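Local structure of putative acetoin utilization protein, acetoin dehydrogenase (Thermus thermophilus, 5AWE) at residues Val12-Ile24 with Tyr70-Ala82. The protein is of unknown function but, with paired CBS domains followed by an ACT domain, probably senses a small ligand. Residues are numbered along the deposited sequence; the frame is centred on the assembly and turned at random.
Sequences VVVAPDTPVLEAI and YLLAKLTVREVMA
Three backbone hydrogen bonds pin the turn and helix start at Pro16-Val20 to the Leu75-Arg78 chain. Thr18 O takes Val77 N at 2.8 Å, nearly straight at 167°; Val20 N gives its hydrogen to Leu75 O at 2.9 Å; and Arg78 N donates to Pro16 O at 2.8 Å. The first two frame a single beta bridge between Pro19 and Thr76. Within the type I turn Ala15-Thr18, Ala15 O accepts twice, from Thr18 N and from Thr18 OG1 (2.7 Å). The hydroxyl gets there because it stands anti to the carbonyl carbon (chi1 -57°), while CB packs beside Val77 CG2. A valine in place of Thr18 has no hydroxyl for Ala15 O, and the turn, left with its backbone bond, would probably be less firmly closed.

At the surface the Arg78 guanidinium lies with one face over Pro16 CB, and its NH2 forms a salt bridge to Asp17 OD1 at 3.0 Å, meeting the carboxylate from above its plane. A water joins Asp17 OD1 to Thr76 OG1, with a weak bond from Arg78 NE. Inward, Val20 CG2 lies 3.7 Å from Leu75 CG; Val77 CG1 meets Val14 CG1 tip to tip, while its CG2 rests against Ala23 CB.

The contact thus ties the start of helix 20-30, in the first CBS domain, to the chain leaving helix 65-74; strands 34-39 and 42-48 pack against Pro16 and Val77, and Leu52 of helix 49-53 against Val20 and Val80.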
loop_
_atom_site.group_PDB
_atom_site.type_symbol
_atom_site.label_atom_id
_atom_site.label_comp_id
_atom_site.label_asym_id
_atom_site.label_seq_id
_atom_site.Cartn_x
_atom_site.Cartn_y
_atom_site.Cartn_z
ATOM N N VAL A 12 -2.813 -27.378 5.250
ATOM C CA VAL A 12 -3.303 -26.283 6.070
ATOM C C VAL A 12 -4.659 -25.853 5.547
ATOM O O VAL A 12 -4.854 -25.736 4.345
ATOM C CB VAL A 12 -2.352 -25.075 6.012
ATOM C CG1 VAL A 12 -2.907 -23.936 6.854
ATOM C CG2 VAL A 12 -0.969 -25.486 6.502
ATOM N N VAL A 13 -5.605 -25.629 6.445
ATOM C CA VAL A 13 -6.898 -25.137 6.021
ATOM C C VAL A 13 -7.166 -23.836 6.747
ATOM O O VAL A 13 -6.387 -23.417 7.593
ATOM C CB VAL A 13 -8.034 -26.153 6.318
ATOM C CG1 VAL A 13 -7.709 -27.494 5.683
ATOM C CG2 VAL A 13 -8.231 -26.307 7.814
ATOM N N VAL A 14 -8.268 -23.192 6.409
ATOM C CA VAL A 14 -8.543 -21.880 6.937
ATOM C C VAL A 14 -10.062 -21.806 7.056
ATOM O O VAL A 14 -10.767 -22.675 6.530
ATOM C CB VAL A 14 -7.963 -20.800 5.967
ATOM C CG1 VAL A 14 -9.026 -20.318 4.997
ATOM C CG2 VAL A 14 -7.339 -19.673 6.746
ATOM N N ALA A 15 -10.562 -20.798 7.764
ATOM C CA ALA A 15 -12.001 -20.612 7.915
ATOM C C ALA A 15 -12.444 -19.367 7.144
ATOM O O ALA A 15 -11.673 -18.425 6.974
ATOM C CB ALA A 15 -12.362 -20.480 9.392
ATOM N N PRO A 16 -13.703 -19.346 6.681
ATOM C CA PRO A 16 -14.243 -18.213 5.920
ATOM C C PRO A 16 -14.036 -16.842 6.578
ATOM O O PRO A 16 -13.867 -15.832 5.888
ATOM C CB PRO A 16 -15.724 -18.556 5.766
ATOM C CG PRO A 16 -15.793 -20.043 5.951
ATOM C CD PRO A 16 -14.733 -20.363 6.958
ATOM N N ASP A 17 -14.058 -16.807 7.906
ATOM C CA ASP A 17 -13.932 -15.549 8.627
ATOM C C ASP A 17 -12.479 -15.222 8.919
ATOM O O ASP A 17 -12.178 -14.186 9.506
ATOM C CB ASP A 17 -14.726 -15.597 9.934
ATOM C CG ASP A 17 -16.227 -15.538 9.709
ATOM O OD1 ASP A 17 -16.650 -15.146 8.595
ATOM O OD2 ASP A 17 -16.986 -15.885 10.643
ATOM N N THR A 18 -11.576 -16.105 8.516
ATOM C CA THR A 18 -10.152 -15.790 8.561
ATOM C C THR A 18 -9.902 -14.512 7.752
ATOM O O THR A 18 -10.388 -14.377 6.629
ATOM C CB THR A 18 -9.313 -16.939 7.953
ATOM O OG1 THR A 18 -9.588 -18.155 8.660
ATOM C CG2 THR A 18 -7.828 -16.626 8.044
ATOM N N PRO A 19 -9.149 -13.553 8.317
ATOM C CA PRO A 19 -8.881 -12.311 7.580
ATOM C C PRO A 19 -7.957 -12.599 6.404
ATOM O O PRO A 19 -7.011 -13.379 6.534
ATOM C CB PRO A 19 -8.210 -11.402 8.618
ATOM C CG PRO A 19 -8.518 -12.025 9.948
ATOM C CD PRO A 19 -8.599 -13.506 9.681
ATOM N N VAL A 20 -8.229 -11.972 5.263
ATOM C CA VAL A 20 -7.432 -12.183 4.066
ATOM C C VAL A 20 -5.937 -12.080 4.354
ATOM O O VAL A 20 -5.153 -12.908 3.884
ATOM C CB VAL A 20 -7.819 -11.167 2.948
ATOM C CG1 VAL A 20 -6.820 -11.231 1.795
ATOM C CG2 VAL A 20 -9.215 -11.485 2.420
ATOM N N LEU A 21 -5.537 -11.077 5.133
ATOM C CA LEU A 21 -4.110 -10.847 5.351
ATOM C C LEU A 21 -3.477 -11.879 6.275
ATOM O O LEU A 21 -2.269 -12.106 6.226
ATOM C CB LEU A 21 -3.862 -9.428 5.883
ATOM C CG LEU A 21 -4.677 -8.885 7.055
ATOM C CD1 LEU A 21 -4.158 -9.443 8.379
ATOM C CD2 LEU A 21 -4.584 -7.363 7.044
ATOM N N GLU A 22 -4.290 -12.515 7.107
ATOM C CA GLU A 22 -3.787 -13.582 7.952
ATOM C C GLU A 22 -3.584 -14.833 7.108
ATOM O O GLU A 22 -2.598 -15.551 7.270
ATOM C CB GLU A 22 -4.765 -13.875 9.091
ATOM C CG GLU A 22 -4.083 -14.197 10.420
ATOM C CD GLU A 22 -2.884 -15.131 10.266
ATOM O OE1 GLU A 22 -3.037 -16.354 10.501
ATOM O OE2 GLU A 22 -1.785 -14.638 9.912
ATOM N N ALA A 23 -4.517 -15.087 6.196
ATOM C CA ALA A 23 -4.413 -16.236 5.308
ATOM C C ALA A 23 -3.122 -16.148 4.504
ATOM O O ALA A 23 -2.410 -17.137 4.352
ATOM C CB ALA A 23 -5.612 -16.285 4.377
ATOM N N ILE A 24 -2.820 -14.953 4.006
ATOM C CA ILE A 24 -1.623 -14.736 3.205
ATOM C C ILE A 24 -0.361 -15.130 3.960
ATOM O O ILE A 24 0.474 -15.875 3.449
ATOM C CB ILE A 24 -1.502 -13.255 2.770
ATOM C CG1 ILE A 24 -2.625 -12.911 1.788
ATOM C CG2 ILE A 24 -0.130 -13.002 2.146
ATOM C CD1 ILE A 24 -2.607 -11.479 1.284
ATOM N N TYR A 70 -7.372 -0.093 5.011
ATOM C CA TYR A 70 -8.355 -0.406 6.032
ATOM C C TYR A 70 -9.273 -1.497 5.505
ATOM O O TYR A 70 -9.701 -2.387 6.242
ATOM C CB TYR A 70 -9.169 0.853 6.359
ATOM C CG TYR A 70 -10.233 0.659 7.417
ATOM C CD1 TYR A 70 -9.945 0.867 8.766
ATOM C CD2 TYR A 70 -11.530 0.276 7.070
ATOM C CE1 TYR A 70 -10.920 0.699 9.747
ATOM C CE2 TYR A 70 -12.516 0.105 8.045
ATOM C CZ TYR A 70 -12.204 0.320 9.382
ATOM O OH TYR A 70 -13.167 0.161 10.354
ATOM N N LEU A 71 -9.572 -1.422 4.216
ATOM C CA LEU A 71 -10.478 -2.374 3.604
ATOM C C LEU A 71 -9.876 -3.773 3.483
ATOM O O LEU A 71 -10.564 -4.761 3.747
ATOM C CB LEU A 71 -10.931 -1.863 2.235
ATOM C CG LEU A 71 -11.943 -0.711 2.294
ATOM C CD1 LEU A 71 -12.459 -0.419 0.895
ATOM C CD2 LEU A 71 -13.098 -1.065 3.223
ATOM N N LEU A 72 -8.603 -3.857 3.101
ATOM C CA LEU A 72 -7.923 -5.148 3.019
ATOM C C LEU A 72 -7.849 -5.754 4.413
ATOM O O LEU A 72 -8.048 -6.951 4.597
ATOM C CB LEU A 72 -6.506 -4.985 2.477
ATOM C CG LEU A 72 -6.267 -3.961 1.370
ATOM C CD1 LEU A 72 -4.971 -3.217 1.671
ATOM C CD2 LEU A 72 -6.193 -4.630 0.013
ATOM N N ALA A 73 -7.579 -4.901 5.394
ATOM C CA ALA A 73 -7.387 -5.332 6.771
ATOM C C ALA A 73 -8.605 -6.079 7.284
ATOM O O ALA A 73 -8.486 -6.957 8.139
ATOM C CB ALA A 73 -7.097 -4.124 7.664
ATOM N N LYS A 74 -9.777 -5.735 6.761
ATOM C CA LYS A 74 -11.014 -6.326 7.248
ATOM C C LYS A 74 -11.665 -7.311 6.273
ATOM O O LYS A 74 -12.618 -8.008 6.630
ATOM C CB LYS A 74 -12.002 -5.221 7.618
ATOM C CG LYS A 74 -11.713 -4.580 8.973
ATOM C CD LYS A 74 -12.475 -3.273 9.173
ATOM C CE LYS A 74 -13.964 -3.430 8.892
ATOM N NZ LYS A 74 -14.255 -3.532 7.430
ATOM N N LEU A 75 -11.159 -7.375 5.047
ATOM C CA LEU A 75 -11.681 -8.338 4.084
ATOM C C LEU A 75 -11.436 -9.755 4.617
ATOM O O LEU A 75 -10.346 -10.061 5.103
ATOM C CB LEU A 75 -10.991 -8.155 2.727
ATOM C CG LEU A 75 -11.592 -8.849 1.500
ATOM C CD1 LEU A 75 -12.990 -8.314 1.226
ATOM C CD2 LEU A 75 -10.696 -8.601 0.291
ATOM N N THR A 76 -12.457 -10.606 4.537
ATOM C CA THR A 76 -12.346 -11.990 5.007
ATOM C C THR A 76 -12.254 -12.987 3.853
ATOM O O THR A 76 -12.685 -12.701 2.737
ATOM C CB THR A 76 -13.554 -12.378 5.881
ATOM O OG1 THR A 76 -14.753 -12.356 5.091
ATOM C CG2 THR A 76 -13.700 -11.398 7.040
ATOM N N VAL A 77 -11.693 -14.159 4.140
ATOM C CA VAL A 77 -11.564 -15.240 3.158
ATOM C C VAL A 77 -12.878 -15.558 2.439
ATOM O O VAL A 77 -12.883 -15.886 1.251
ATOM C CB VAL A 77 -11.024 -16.527 3.841
ATOM C CG1 VAL A 77 -11.139 -17.718 2.916
ATOM C CG2 VAL A 77 -9.566 -16.322 4.233
ATOM N N ARG A 78 -13.989 -15.445 3.161
ATOM C CA ARG A 78 -15.296 -15.756 2.597
ATOM C C ARG A 78 -15.619 -14.918 1.366
ATOM O O ARG A 78 -16.300 -15.385 0.460
ATOM C CB ARG A 78 -16.390 -15.555 3.648
ATOM C CG ARG A 78 -17.752 -16.080 3.206
ATOM C CD ARG A 78 -18.867 -15.652 4.155
ATOM N NE ARG A 78 -18.554 -15.940 5.554
ATOM C CZ ARG A 78 -18.750 -17.120 6.134
ATOM N NH1 ARG A 78 -19.258 -18.129 5.434
ATOM N NH2 ARG A 78 -18.441 -17.291 7.413
ATOM N N GLU A 79 -15.121 -13.685 1.338
ATOM C CA GLU A 79 -15.464 -12.731 0.287
ATOM C C GLU A 79 -14.658 -12.934 -0.990
ATOM O O GLU A 79 -14.964 -12.342 -2.028
ATOM C CB GLU A 79 -15.265 -11.301 0.799
ATOM C CG GLU A 79 -16.102 -10.982 2.037
ATOM C CD GLU A 79 -15.949 -9.546 2.500
ATOM O OE1 GLU A 79 -15.674 -9.332 3.705
ATOM O OE2 GLU A 79 -16.107 -8.633 1.661
ATOM N N VAL A 80 -13.627 -13.770 -0.922
ATOM C CA VAL A 80 -12.762 -13.981 -2.079
ATOM C C VAL A 80 -12.598 -15.454 -2.461
ATOM O O VAL A 80 -11.976 -15.765 -3.475
ATOM C CB VAL A 80 -11.359 -13.374 -1.833
ATOM C CG1 VAL A 80 -11.479 -11.871 -1.614
ATOM C CG2 VAL A 80 -10.708 -14.035 -0.619
HETATM N N MSE A 81 -13.143 -16.357 -1.653
HETATM C CA MSE A 81 -12.954 -17.778 -1.919
HETATM C C MSE A 81 -13.760 -18.231 -3.132
HETATM O O MSE A 81 -14.765 -17.614 -3.497
HETATM C CB MSE A 81 -13.312 -18.622 -0.681
HETATM C CG MSE A 81 -14.766 -18.568 -0.228
HETATM SE SE MSE A 81 -15.041 -19.507 1.307
HETATM C CE MSE A 81 -16.784 -19.849 1.158
ATOM N N ALA A 82 -13.293 -19.297 -3.774
ATOM C CA ALA A 82 -13.937 -19.798 -4.983
ATOM C C ALA A 82 -14.833 -20.965 -4.635
ATOM O O ALA A 82 -14.494 -21.778 -3.772
ATOM C CB ALA A 82 -12.899 -20.242 -5.992
HETATM O O HOH W 1 -17.133 -12.917 6.350
#